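Local coordinates for Serine/threonine/tyrosine-interacting protein (Homo sapiens, PDB 2R0B), which binds ERK1 and ERK2 as a catalytically inactive phosphatase, holding them in the nucleus, and blocks assembly of FBXW7 into its SCF ubiquitin ligase, at residues Ile72-Asp84 against Ala105-Gly117. Sequence-based numbering, arbitrary orientation. Where two conformers were deposited one is given.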
loop_
_atom_site.group_PDB
_atom_site.type_symbol
_atom_site.label_atom_id
_atom_site.label_comp_id
_atom_site.label_asym_id
_atom_site.label_seq_id
_atom_site.Cartn_x
_atom_site.Cartn_y
_atom_site.Cartn_z
ATOM N N ILE A 72 4.340 3.631 -11.581
ATOM C CA ILE A 72 4.045 3.858 -10.152
ATOM C C ILE A 72 5.157 4.623 -9.428
ATOM O O ILE A 72 4.909 5.207 -8.386
ATOM C CB ILE A 72 3.768 2.543 -9.374
ATOM C CG1 ILE A 72 4.999 1.622 -9.360
ATOM C CG2 ILE A 72 2.514 1.856 -9.919
ATOM C CD1 ILE A 72 4.770 0.309 -8.537
ATOM N N ILE A 73 6.378 4.624 -9.962
ATOM C CA ILE A 73 7.469 5.386 -9.325
ATOM C C ILE A 73 7.125 6.873 -9.147
ATOM O O ILE A 73 7.506 7.484 -8.148
ATOM C CB ILE A 73 8.823 5.179 -10.062
ATOM C CG1 ILE A 73 9.976 5.798 -9.273
ATOM C CG2 ILE A 73 8.745 5.702 -11.500
ATOM C CD1 ILE A 73 11.362 5.510 -9.875
ATOM N N ARG A 74 6.369 7.443 -10.095
ATOM C CA ARG A 74 5.927 8.835 -9.958
ATOM C C ARG A 74 5.207 9.140 -8.625
ATOM O O ARG A 74 5.197 10.297 -8.183
ATOM C CB ARG A 74 5.040 9.246 -11.143
ATOM C CG ARG A 74 3.735 8.445 -11.231
ATOM C CD ARG A 74 2.961 8.749 -12.478
ATOM N NE ARG A 74 1.951 7.729 -12.719
ATOM C CZ ARG A 74 0.726 7.967 -13.186
ATOM N NH1 ARG A 74 0.323 9.199 -13.463
ATOM N NH2 ARG A 74 -0.113 6.958 -13.365
ATOM N N PHE A 75 4.616 8.113 -8.000
ATOM C CA PHE A 75 3.823 8.317 -6.775
ATOM C C PHE A 75 4.550 7.883 -5.487
ATOM O O PHE A 75 4.034 8.149 -4.375
ATOM C CB PHE A 75 2.454 7.594 -6.840
ATOM C CG PHE A 75 1.470 8.189 -7.832
ATOM C CD1 PHE A 75 1.110 9.533 -7.765
ATOM C CD2 PHE A 75 0.886 7.390 -8.813
ATOM C CE1 PHE A 75 0.214 10.068 -8.704
ATOM C CE2 PHE A 75 -0.018 7.906 -9.735
ATOM C CZ PHE A 75 -0.363 9.246 -9.677
ATOM N N PHE A 76 5.737 7.276 -5.599
ATOM C CA PHE A 76 6.459 6.869 -4.391
ATOM C C PHE A 76 6.709 8.016 -3.384
ATOM O O PHE A 76 6.488 7.826 -2.210
ATOM C CB PHE A 76 7.752 6.095 -4.715
ATOM C CG PHE A 76 7.507 4.739 -5.356
ATOM C CD1 PHE A 76 6.292 4.080 -5.196
ATOM C CD2 PHE A 76 8.507 4.109 -6.076
ATOM C CE1 PHE A 76 6.073 2.809 -5.794
ATOM C CE2 PHE A 76 8.298 2.854 -6.673
ATOM C CZ PHE A 76 7.093 2.202 -6.520
ATOM N N PRO A 77 7.160 9.213 -3.853
ATOM C CA PRO A 77 7.333 10.311 -2.890
ATOM C C PRO A 77 6.042 10.691 -2.170
ATOM O O PRO A 77 6.086 10.912 -0.956
ATOM C CB PRO A 77 7.887 11.468 -3.761
ATOM C CG PRO A 77 8.592 10.723 -4.904
ATOM C CD PRO A 77 7.621 9.600 -5.204
ATOM N N MET A 78 4.922 10.686 -2.905
ATOM C CA MET A 78 3.592 11.030 -2.403
ATOM C C MET A 78 3.179 10.067 -1.294
ATOM O O MET A 78 2.720 10.467 -0.223
ATOM C CB MET A 78 2.593 10.971 -3.582
ATOM C CG MET A 78 1.100 11.217 -3.273
ATOM S SD MET A 78 0.029 11.256 -4.757
ATOM C CE MET A 78 0.891 12.375 -5.868
ATOM N N THR A 79 3.324 8.770 -1.567
ATOM C CA THR A 79 2.848 7.781 -0.596
ATOM C C THR A 79 3.744 7.709 0.635
ATOM O O THR A 79 3.250 7.517 1.747
ATOM C CB THR A 79 2.626 6.395 -1.224
ATOM O OG1 THR A 79 3.864 5.911 -1.747
ATOM C CG2 THR A 79 1.583 6.516 -2.347
ATOM N N LYS A 80 5.045 7.906 0.445
ATOM C CA LYS A 80 5.986 7.985 1.570
ATOM C C LYS A 80 5.611 9.145 2.516
ATOM O O LYS A 80 5.546 8.966 3.737
ATOM C CB LYS A 80 7.419 8.139 1.044
ATOM C CG LYS A 80 8.505 8.601 2.059
ATOM C CD LYS A 80 8.968 7.522 3.019
ATOM C CE LYS A 80 10.165 8.006 3.881
ATOM N NZ LYS A 80 10.130 7.407 5.256
ATOM N N GLU A 81 5.339 10.315 1.936
ATOM C CA GLU A 81 4.894 11.500 2.688
ATOM C C GLU A 81 3.582 11.221 3.440
ATOM O O GLU A 81 3.462 11.536 4.626
ATOM C CB GLU A 81 4.779 12.704 1.729
ATOM C CG GLU A 81 4.077 13.945 2.282
ATOM C CD GLU A 81 3.977 15.063 1.246
ATOM O OE1 GLU A 81 3.495 14.810 0.116
ATOM O OE2 GLU A 81 4.391 16.202 1.570
ATOM N N PHE A 82 2.641 10.565 2.767
ATOM C CA PHE A 82 1.323 10.292 3.327
ATOM C C PHE A 82 1.433 9.348 4.533
ATOM O O PHE A 82 0.873 9.617 5.616
ATOM C CB PHE A 82 0.419 9.708 2.227
ATOM C CG PHE A 82 -1.016 9.439 2.662
ATOM C CD1 PHE A 82 -1.955 10.456 2.687
ATOM C CD2 PHE A 82 -1.432 8.153 2.960
ATOM C CE1 PHE A 82 -3.263 10.228 3.055
ATOM C CE2 PHE A 82 -2.755 7.893 3.310
ATOM C CZ PHE A 82 -3.675 8.938 3.351
ATOM N N ILE A 83 2.209 8.284 4.350
ATOM C CA ILE A 83 2.410 7.302 5.390
ATOM C C ILE A 83 3.199 7.905 6.536
ATOM O O ILE A 83 2.803 7.727 7.680
ATOM C CB ILE A 83 3.101 6.039 4.876
ATOM C CG1 ILE A 83 2.143 5.251 3.947
ATOM C CG2 ILE A 83 3.531 5.146 6.043
ATOM C CD1 ILE A 83 2.851 4.242 3.046
ATOM N N ASP A 84 4.274 8.643 6.239
ATOM C CA ASP A 84 5.047 9.301 7.319
ATOM C C ASP A 84 4.193 10.242 8.171
ATOM O O ASP A 84 4.326 10.289 9.394
ATOM C CB ASP A 84 6.263 10.078 6.764
ATOM C CG ASP A 84 7.419 9.173 6.378
ATOM O OD1 ASP A 84 7.526 8.051 6.916
ATOM O OD2 ASP A 84 8.256 9.609 5.562
ATOM N N ALA A 105 1.110 -4.072 -2.827
ATOM C CA ALA A 105 2.347 -4.615 -2.274
ATOM C C ALA A 105 3.533 -3.766 -2.691
ATOM O O ALA A 105 4.405 -3.489 -1.870
ATOM C CB ALA A 105 2.568 -6.058 -2.708
ATOM N N ALA A 106 3.581 -3.340 -3.959
ATOM C CA ALA A 106 4.720 -2.530 -4.403
ATOM C C ALA A 106 4.846 -1.220 -3.602
ATOM O O ALA A 106 5.951 -0.805 -3.232
ATOM C CB ALA A 106 4.647 -2.243 -5.910
ATOM N N PHE A 107 3.722 -0.553 -3.340
ATOM C CA PHE A 107 3.744 0.671 -2.555
ATOM C C PHE A 107 4.222 0.439 -1.105
ATOM O O PHE A 107 4.939 1.279 -0.551
ATOM C CB PHE A 107 2.380 1.390 -2.624
ATOM C CG PHE A 107 2.235 2.234 -3.854
ATOM C CD1 PHE A 107 2.825 3.499 -3.907
ATOM C CD2 PHE A 107 1.608 1.725 -4.999
ATOM C CE1 PHE A 107 2.727 4.270 -5.069
ATOM C CE2 PHE A 107 1.525 2.480 -6.161
ATOM C CZ PHE A 107 2.080 3.760 -6.193
ATOM N N VAL A 108 3.888 -0.723 -0.532
ATOM C CA VAL A 108 4.324 -1.004 0.854
ATOM C C VAL A 108 5.823 -1.305 0.846
ATOM O O VAL A 108 6.574 -0.897 1.764
ATOM C CB VAL A 108 3.481 -2.139 1.485
ATOM C CG1 VAL A 108 4.171 -2.724 2.709
ATOM C CG2 VAL A 108 2.051 -1.620 1.850
ATOM N N ILE A 109 6.267 -1.988 -0.210
ATOM C CA ILE A 109 7.698 -2.317 -0.367
ATOM C C ILE A 109 8.529 -1.051 -0.547
ATOM O O ILE A 109 9.622 -0.947 -0.009
ATOM C CB ILE A 109 7.941 -3.382 -1.477
ATOM C CG1 ILE A 109 7.423 -4.754 -0.965
ATOM C CG2 ILE A 109 9.453 -3.429 -1.899
ATOM C CD1 ILE A 109 7.086 -5.821 -2.035
ATOM N N ALA A 110 8.022 -0.086 -1.307
ATOM C CA ALA A 110 8.779 1.140 -1.520
ATOM C C ALA A 110 9.017 1.857 -0.193
ATOM O O ALA A 110 10.122 2.326 0.076
ATOM C CB ALA A 110 8.035 2.057 -2.482
ATOM N N TYR A 111 7.967 1.907 0.630
ATOM C CA TYR A 111 8.038 2.544 1.930
ATOM C C TYR A 111 9.086 1.828 2.777
ATOM O O TYR A 111 9.907 2.479 3.427
ATOM C CB TYR A 111 6.660 2.573 2.628
ATOM C CG TYR A 111 6.757 3.205 3.992
ATOM C CD1 TYR A 111 6.773 4.600 4.145
ATOM C CD2 TYR A 111 6.949 2.413 5.118
ATOM C CE1 TYR A 111 6.909 5.182 5.406
ATOM C CE2 TYR A 111 7.097 2.981 6.378
ATOM C CZ TYR A 111 7.068 4.352 6.514
ATOM O OH TYR A 111 7.250 4.859 7.776
ATOM N N ILE A 112 9.071 0.496 2.740
ATOM C CA ILE A 112 9.990 -0.301 3.588
ATOM C C ILE A 112 11.441 -0.162 3.148
ATOM O O ILE A 112 12.345 0.028 3.981
ATOM C CB ILE A 112 9.597 -1.787 3.608
ATOM C CG1 ILE A 112 8.307 -1.961 4.377
ATOM C CG2 ILE A 112 10.765 -2.660 4.218
ATOM C CD1 ILE A 112 7.646 -3.317 4.171
ATOM N N MET A 113 11.666 -0.197 1.834
ATOM C CA MET A 113 13.015 -0.018 1.293
ATOM C C MET A 113 13.666 1.297 1.731
ATOM O O MET A 113 14.800 1.312 2.256
ATOM C CB MET A 113 12.991 -0.114 -0.247
ATOM C CG MET A 113 12.705 -1.531 -0.773
ATOM S SD MET A 113 12.524 -1.595 -2.576
ATOM C CE MET A 113 14.140 -0.946 -3.095
ATOM N N GLU A 114 12.950 2.400 1.528
ATOM C CA GLU A 114 13.491 3.701 1.854
ATOM C C GLU A 114 13.651 3.940 3.351
ATOM O O GLU A 114 14.668 4.488 3.795
ATOM C CB GLU A 114 12.632 4.797 1.248
ATOM C CG GLU A 114 13.299 6.134 1.373
ATOM C CD GLU A 114 12.700 7.187 0.496
ATOM O OE1 GLU A 114 11.575 6.993 -0.047
ATOM O OE2 GLU A 114 13.377 8.231 0.363
ATOM N N THR A 115 12.635 3.557 4.118
ATOM C CA THR A 115 12.581 3.872 5.551
ATOM C C THR A 115 13.529 2.991 6.361
ATOM O O THR A 115 14.225 3.475 7.280
ATOM C CB THR A 115 11.127 3.767 6.050
ATOM O OG1 THR A 115 10.307 4.644 5.264
ATOM C CG2 THR A 115 10.996 4.183 7.543
ATOM N N PHE A 116 13.584 1.712 6.003
ATOM C CA PHE A 116 14.352 0.729 6.781
ATOM C C PHE A 116 15.657 0.316 6.126
ATOM O O PHE A 116 16.370 -0.551 6.642
ATOM C CB PHE A 116 13.486 -0.499 7.091
ATOM C CG PHE A 116 12.354 -0.210 8.031
ATOM C CD1 PHE A 116 12.488 -0.464 9.393
ATOM C CD2 PHE A 116 11.170 0.368 7.580
ATOM C CE1 PHE A 116 11.455 -0.185 10.273
ATOM C CE2 PHE A 116 10.139 0.686 8.469
ATOM C CZ PHE A 116 10.273 0.396 9.812
ATOM N N GLY A 117 15.987 0.978 5.013
ATOM C CA GLY A 117 17.279 0.795 4.358
ATOM C C GLY A 117 17.469 -0.603 3.775
ATOM O O GLY A 117 18.580 -1.102 3.744
HETATM O O HOH W 1 5.214 4.065 -0.283
#
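Phe107 packs its ring against the turn leading into helix 76-84 and the first turn of that helix, touching Ile72, Phe75, Phe76 and Thr79. The edge of Phe76 meets its face in an offset edge-to-face pair, centroids 5.2 Å apart and planes at 78°, while Phe75 CB and Thr79 OG1 lie at its rim. A flat, wholly apolar ring suits this buried slot. Ala110 CB lies over the centre of the Phe76 face opposite the one that Ile72 O approaches, a CH-pi contact with CB 3.8 Å from the ring centroid; so small a residue lets the ring lie close to the helix. One water bridges Thr79 OG1 and Phe107 O, donating to the latter at 2.8 Å.

Tyr111 is sandwiched between Ile83 CG2, 3.7 Å from the ring centroid, and Thr115 OG1 of the next turn of its own helix, over the opposite face. Its OH may make a weak hydrogen bond to Asp84 OD1, which lies at the ring edge. An alanine here is likely to leave Ile83 without its aromatic platform and open a gap beside Lys80. That lysine, bent at chi2 (76°), lays CD against Tyr111, and its NZ donates a 2.8 Å hydrogen bond to Thr115 OG1, which in turn donates to Tyr111 O. Asp84 OD2, 2.9 Å from Lys80 NZ, forms a salt bridge that probably offsets the lysine's charge.

The helices cross at -74° within the dual-specificity phosphatase fold. Helix 138-152 covers this junction with Phe140 on Ile72 and Leu144 on Ala110, while Tyr147 meets Phe76 edge-to-face and its OH hydrogen-bonds Glu114 OE1; strand 7-10 meets helix 105-116 at Val108 and Ile112.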